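Local coordinates for endo-alpha-mannosidase (PDB 4ACY), which probably hydrolyses internal alpha-mannosidic linkages of N-glycan-type chains, as a bacterial endo-alpha-mannosidase of glycoside hydrolase family 99 with a TIM-barrel fold, at residues 229-232 with 233-236; 258-261 with 262-265; 67-70 with 71-74. All coordinates share one frame; numbering follows the deposited sequence.

Contact 1. Residues 229-232 with 233-236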
# COMPACT_ATOMS: atom_id res chain seq x y z
N LEU A 229 -3.91 -14.15 4.56
CA LEU A 229 -5.37 -13.99 4.69
C LEU A 229 -5.91 -14.40 6.05
O LEU A 229 -6.94 -13.92 6.50
CB LEU A 229 -6.08 -14.81 3.62
CG LEU A 229 -5.79 -14.45 2.18
CD1 LEU A 229 -6.48 -15.51 1.32
CD2 LEU A 229 -6.28 -13.04 1.88
N LYS A 230 -5.20 -15.32 6.72
CA LYS A 230 -5.69 -15.83 7.98
C LYS A 230 -4.56 -16.39 8.84
O LYS A 230 -3.58 -16.94 8.33
CB LYS A 230 -6.77 -16.91 7.76
CG LYS A 230 -6.32 -18.14 6.97
CD LYS A 230 -7.53 -18.99 6.53
CE LYS A 230 -8.13 -18.47 5.24
NZ LYS A 230 -9.53 -18.96 5.06
N GLU A 231 -4.73 -16.23 10.14
CA GLU A 231 -3.80 -16.73 11.14
C GLU A 231 -3.45 -18.21 10.95
O GLU A 231 -2.30 -18.62 11.17
CB GLU A 231 -4.39 -16.46 12.53
CG GLU A 231 -3.56 -16.92 13.69
CD GLU A 231 -3.80 -16.09 14.93
OE1 GLU A 231 -4.91 -15.54 15.10
OE2 GLU A 231 -2.85 -16.00 15.72
N SER A 232 -4.43 -19.01 10.51
CA SER A 232 -4.24 -20.46 10.34
C SER A 232 -3.39 -20.83 9.13
O SER A 232 -2.95 -21.98 9.01
CB SER A 232 -5.59 -21.19 10.31
OG SER A 232 -6.28 -20.91 9.11
N GLU A 233 -3.16 -19.87 8.23
CA GLU A 233 -2.32 -20.11 7.07
C GLU A 233 -0.91 -19.52 7.22
O GLU A 233 -0.10 -19.55 6.28
CB GLU A 233 -2.99 -19.61 5.78
CG GLU A 233 -4.20 -20.44 5.38
CD GLU A 233 -4.91 -19.93 4.13
OE1 GLU A 233 -4.54 -18.86 3.58
OE2 GLU A 233 -5.87 -20.59 3.71
N LEU A 234 -0.61 -19.00 8.40
CA LEU A 234 0.73 -18.47 8.68
C LEU A 234 1.88 -19.46 8.42
O LEU A 234 2.96 -19.05 7.96
CB LEU A 234 0.81 -17.87 10.09
CG LEU A 234 0.08 -16.53 10.31
CD1 LEU A 234 0.23 -16.07 11.74
CD2 LEU A 234 0.61 -15.46 9.36
N PRO A 235 1.67 -20.78 8.66
CA PRO A 235 2.72 -21.74 8.27
C PRO A 235 3.13 -21.67 6.80
O PRO A 235 4.27 -22.04 6.47
CB PRO A 235 2.08 -23.10 8.59
CG PRO A 235 1.18 -22.82 9.72
CD PRO A 235 0.61 -21.43 9.46
N ASP A 236 2.24 -21.21 5.92
CA ASP A 236 2.58 -21.09 4.50
C ASP A 236 3.69 -20.06 4.30
O ASP A 236 4.46 -20.17 3.37
CB ASP A 236 1.37 -20.71 3.64
CG ASP A 236 0.31 -21.80 3.59
OD1 ASP A 236 0.61 -22.95 3.95
OD2 ASP A 236 -0.83 -21.48 3.19
O HOH W 1 -3.04 -16.76 3.95

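Contact 2. Residues 258-261 with 262-265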
# COMPACT_ATOMS: atom_id res chain seq x y z
N SER A 258 -6.99 -9.28 8.57
CA SER A 258 -7.28 -7.84 8.71
C SER A 258 -8.33 -7.58 9.77
O SER A 258 -9.04 -6.59 9.73
CB SER A 258 -7.68 -7.20 7.38
OG SER A 258 -8.88 -7.78 6.88
N THR A 259 -8.42 -8.51 10.72
CA THR A 259 -9.24 -8.37 11.91
C THR A 259 -8.29 -8.05 13.07
O THR A 259 -7.53 -8.92 13.49
CB THR A 259 -9.98 -9.69 12.19
OG1 THR A 259 -10.76 -10.07 11.04
CG2 THR A 259 -10.86 -9.55 13.39
N PRO A 260 -8.31 -6.79 13.57
CA PRO A 260 -7.30 -6.37 14.56
C PRO A 260 -7.24 -7.19 15.85
O PRO A 260 -6.18 -7.28 16.48
CB PRO A 260 -7.67 -4.91 14.84
CG PRO A 260 -8.22 -4.44 13.52
CD PRO A 260 -9.01 -5.63 12.99
N ALA A 261 -8.37 -7.79 16.23
CA ALA A 261 -8.41 -8.67 17.41
C ALA A 261 -7.40 -9.80 17.32
O ALA A 261 -7.00 -10.35 18.35
CB ALA A 261 -9.81 -9.23 17.60
N ASN A 262 -6.99 -10.16 16.10
CA ASN A 262 -6.05 -11.27 15.90
C ASN A 262 -4.59 -10.83 15.85
O ASN A 262 -3.70 -11.68 15.77
CB ASN A 262 -6.39 -12.05 14.62
CG ASN A 262 -7.77 -12.68 14.69
OD1 ASN A 262 -8.16 -13.20 15.74
ND2 ASN A 262 -8.52 -12.62 13.59
N TRP A 263 -4.35 -9.53 15.90
CA TRP A 263 -3.00 -9.00 15.71
C TRP A 263 -1.99 -9.36 16.81
O TRP A 263 -0.85 -9.70 16.50
CB TRP A 263 -3.04 -7.50 15.43
CG TRP A 263 -3.60 -7.18 14.06
CD1 TRP A 263 -3.88 -8.07 13.06
CD2 TRP A 263 -3.89 -5.88 13.54
NE1 TRP A 263 -4.35 -7.40 11.95
CE2 TRP A 263 -4.36 -6.06 12.21
CE3 TRP A 263 -3.80 -4.58 14.05
CZ2 TRP A 263 -4.74 -4.97 11.39
CZ3 TRP A 263 -4.20 -3.50 13.24
CH2 TRP A 263 -4.64 -3.71 11.92
N LYS A 264 -2.39 -9.30 18.08
CA LYS A 264 -1.50 -9.76 19.16
C LYS A 264 -1.03 -11.21 18.96
O LYS A 264 0.17 -11.52 19.06
CB LYS A 264 -2.15 -9.57 20.53
CG LYS A 264 -2.17 -8.13 20.98
CD LYS A 264 -2.66 -8.00 22.42
CE LYS A 264 -2.63 -6.55 22.87
NZ LYS A 264 -3.00 -6.40 24.30
N SER A 265 -1.97 -12.10 18.65
CA SER A 265 -1.66 -13.51 18.40
C SER A 265 -0.76 -13.71 17.16
O SER A 265 0.15 -14.54 17.17
CB SER A 265 -2.97 -14.31 18.29
OG SER A 265 -2.74 -15.64 17.88
O HOH W 2 -4.84 -7.78 18.79
O HOH W 3 -4.81 -11.55 19.15

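Contact 3. Residues 67-70 with 71-74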
# COMPACT_ATOMS: atom_id res chain seq x y z
N ALA A 67 -16.94 -2.51 -11.79
CA ALA A 67 -16.83 -3.99 -11.74
C ALA A 67 -18.17 -4.67 -11.50
O ALA A 67 -19.00 -4.16 -10.74
CB ALA A 67 -15.83 -4.40 -10.67
N LEU A 68 -18.36 -5.83 -12.13
CA LEU A 68 -19.53 -6.67 -11.88
C LEU A 68 -19.44 -7.36 -10.51
O LEU A 68 -18.33 -7.65 -10.03
CB LEU A 68 -19.65 -7.73 -12.98
CG LEU A 68 -19.91 -7.20 -14.40
CD1 LEU A 68 -19.69 -8.33 -15.42
CD2 LEU A 68 -21.33 -6.63 -14.51
N ALA A 69 -20.60 -7.59 -9.90
CA ALA A 69 -20.71 -8.37 -8.66
C ALA A 69 -20.15 -9.77 -8.91
O ALA A 69 -20.28 -10.30 -10.03
CB ALA A 69 -22.15 -8.45 -8.17
N PRO A 70 -19.49 -10.36 -7.90
CA PRO A 70 -18.92 -11.68 -8.10
C PRO A 70 -19.99 -12.68 -8.50
O PRO A 70 -21.04 -12.79 -7.85
CB PRO A 70 -18.31 -12.05 -6.73
CG PRO A 70 -18.90 -11.05 -5.72
CD PRO A 70 -19.25 -9.83 -6.54
N GLY A 71 -19.70 -13.40 -9.57
CA GLY A 71 -20.57 -14.45 -10.06
C GLY A 71 -21.70 -13.96 -10.95
O GLY A 71 -22.49 -14.76 -11.44
N HIS A 72 -21.76 -12.65 -11.19
CA HIS A 72 -22.87 -12.07 -11.96
C HIS A 72 -22.47 -11.71 -13.39
O HIS A 72 -21.31 -11.37 -13.66
CB HIS A 72 -23.44 -10.86 -11.21
CG HIS A 72 -24.37 -11.23 -10.11
ND1 HIS A 72 -23.97 -11.91 -8.98
CD2 HIS A 72 -25.71 -11.04 -9.97
CE1 HIS A 72 -25.01 -12.12 -8.19
NE2 HIS A 72 -26.08 -11.58 -8.77
N SER A 73 -23.44 -11.83 -14.30
CA SER A 73 -23.26 -11.41 -15.69
C SER A 73 -23.64 -9.94 -15.82
O SER A 73 -24.42 -9.43 -15.04
CB SER A 73 -24.16 -12.22 -16.63
OG SER A 73 -23.86 -13.60 -16.59
N GLY A 74 -23.08 -9.27 -16.82
CA GLY A 74 -23.50 -7.90 -17.10
C GLY A 74 -22.50 -7.24 -18.02
O GLY A 74 -21.50 -7.85 -18.37
O HOH W 4 -18.98 -11.20 -12.53

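Contact 1. Residues 229-232 with 233-236
Lys230 and Glu233 lay their side chains against each other across a short 3-10 turn that leads into helix 235-239. The tight part is the backbone turn, with Leu234 and Pro235 packed on its carbonyls. Glu233 N donates to Lys230 O at 3.0 Å. Leu234 N donates to Glu231 O in a longer bond of 3.3 Å. Leu234 closes over the same carbonyl: with CG beside its own backbone N (chi1 -72°), its CG lies 3.3 Å from Glu231 O, and its CD1 reaches back toward Glu231 CG at 4.3 Å. The ring of Pro235 follows, CD resting 3.6 Å from Ser232 O. Between the two charged chains the aliphatic parts still meet closely. Lys230 turns CG into the position between N and the carbonyl carbon (chi1 61°), which sets its methylenes against the arm of Glu233, CG to CG 3.5 Å. Only the charged ends are loose: the lysine bends at its third torsion, and NZ stays 4.2 Å from Glu233 OE2, short of a salt bridge. On this solvent side the other carboxylate oxygen, OE1, accepts from a water that also takes the N-H of Leu229, bridging the start of the turn to its acid. Asn256 accepts the N-H of Glu231, Leu229 pairs through its backbone with Ala257, and buried Leu234 packs on Met266 and Trp269, fastening this loop after barrel strand 223-227 to helix 263-272, which follows the next barrel strand, 244-246.

Contact 2. Residues 258-261 with 262-265
Trp263 lies along Pro260, the two side chains pointing the same way at the start of helix 263-272. Its CB sits 3.3 Å from Pro260 O, the carbonyl that also accepts the Trp263 N-H. From there CG, held beside the backbone N (chi1 -71°), brings the indole over the proline. CD1 and NE1 pass near Thr259 O, while CD2 has Pro260 CA 3.6 Å away. That CA stands over the five-membered ring, 3.7 Å from its centroid and 14° off the normal, a CH-pi contact. Farther out, CE3 meets Pro260 CB at 4.0 Å, and CH2, at the end of the six-membered ring, meets Pro260 CG. NE1 donates its N-H to Ala257 O, and Phe277 meets the indole edge-to-face. One residue earlier, Asn262 N donates to Thr259 O at 2.9 Å. The Asn262 amide passes across the threonine side chain, ND2 3.6 Å from Thr259 CB, and bonds to Asn256 O. Two waters are inserted between C=O and N-H groups four residues apart: one links Pro260 O to Lys264 N, the other Ala261 O to Ser265 N. The chemistry is thus divided: an apolar proline-on-indole pair, backed by Met310 and Ala313 of helix 305-316, fixes the inner side of the helix start, while water bridges the i to i+4 pairs that lack a direct bond in this first turn.

Contact 3. Residues 67-70 with 71-74
Ala69 and His72 are the ends of a type II beta turn, closed by a backbone bond between them; the His72 side chain adds one to Pro70 O. Among the hydrogen bonds, His72 N donates to Ala69 O at 3.0 Å. The second comes from the imidazole: His72 ND1 donates to Pro70 O at 3.3 Å, a long but nearly straight bond (167° at the hydrogen). The acceptor lies at the ring edge, only 5° out of the imidazole plane, whereas the donor stands well above the plane of the Pro70 carbonyl. CG beside the backbone N (chi1 -80°) carries the ring back over the turn to make this bond. Water adds a third link, donating to both Ala69 O and His72 O, so that Ala69 O receives a backbone N-H and a water together. Van der Waals contacts are few. Ala69 CB sits 4.0 Å from His72 ND1, and Leu68 reaches across to the outgoing chain, where its CD1 meets Gly74 O at 3.5 Å and its CD2 lies 3.6 Å from Gly74 CA. Backbone shape forms the last group: Gly71, third in the turn, has a positive phi that suits glycine, and the extended Gly74 lets the leucine methyl lie close against its CA. Trp293 anchors the incoming side, its NE1 bonding to Ala67 O and its side chain touching Ala69 and Pro70. The turn belongs to the loop joining antiparallel strands 64-66 and 77-79. The geometry is consistent with a proton on ND1, through which the side chain reinforces a turn whose main-chain closure is a single direct bond.

Contacts 1 and 2 are neighbours on the barrel, 12 Å apart between centres, each built where a loop after a barrel strand runs into the next helix: 223-227 into 235-239, and 244-246 into 263-272. They meet through Glu231, whose OE1 packs on Asn262 CB at 3.8 Å. Asn256 also serves both, accepting from Glu231 in one and Asn262 in the other. Contact 3 stands apart in a hairpin loop, its nearest atoms about 15 Å from contact 1 and about 16 Å from contact 2. The side chain of His72 there lies about 3 Å from a bound glycerol, probably a crystallisation additive.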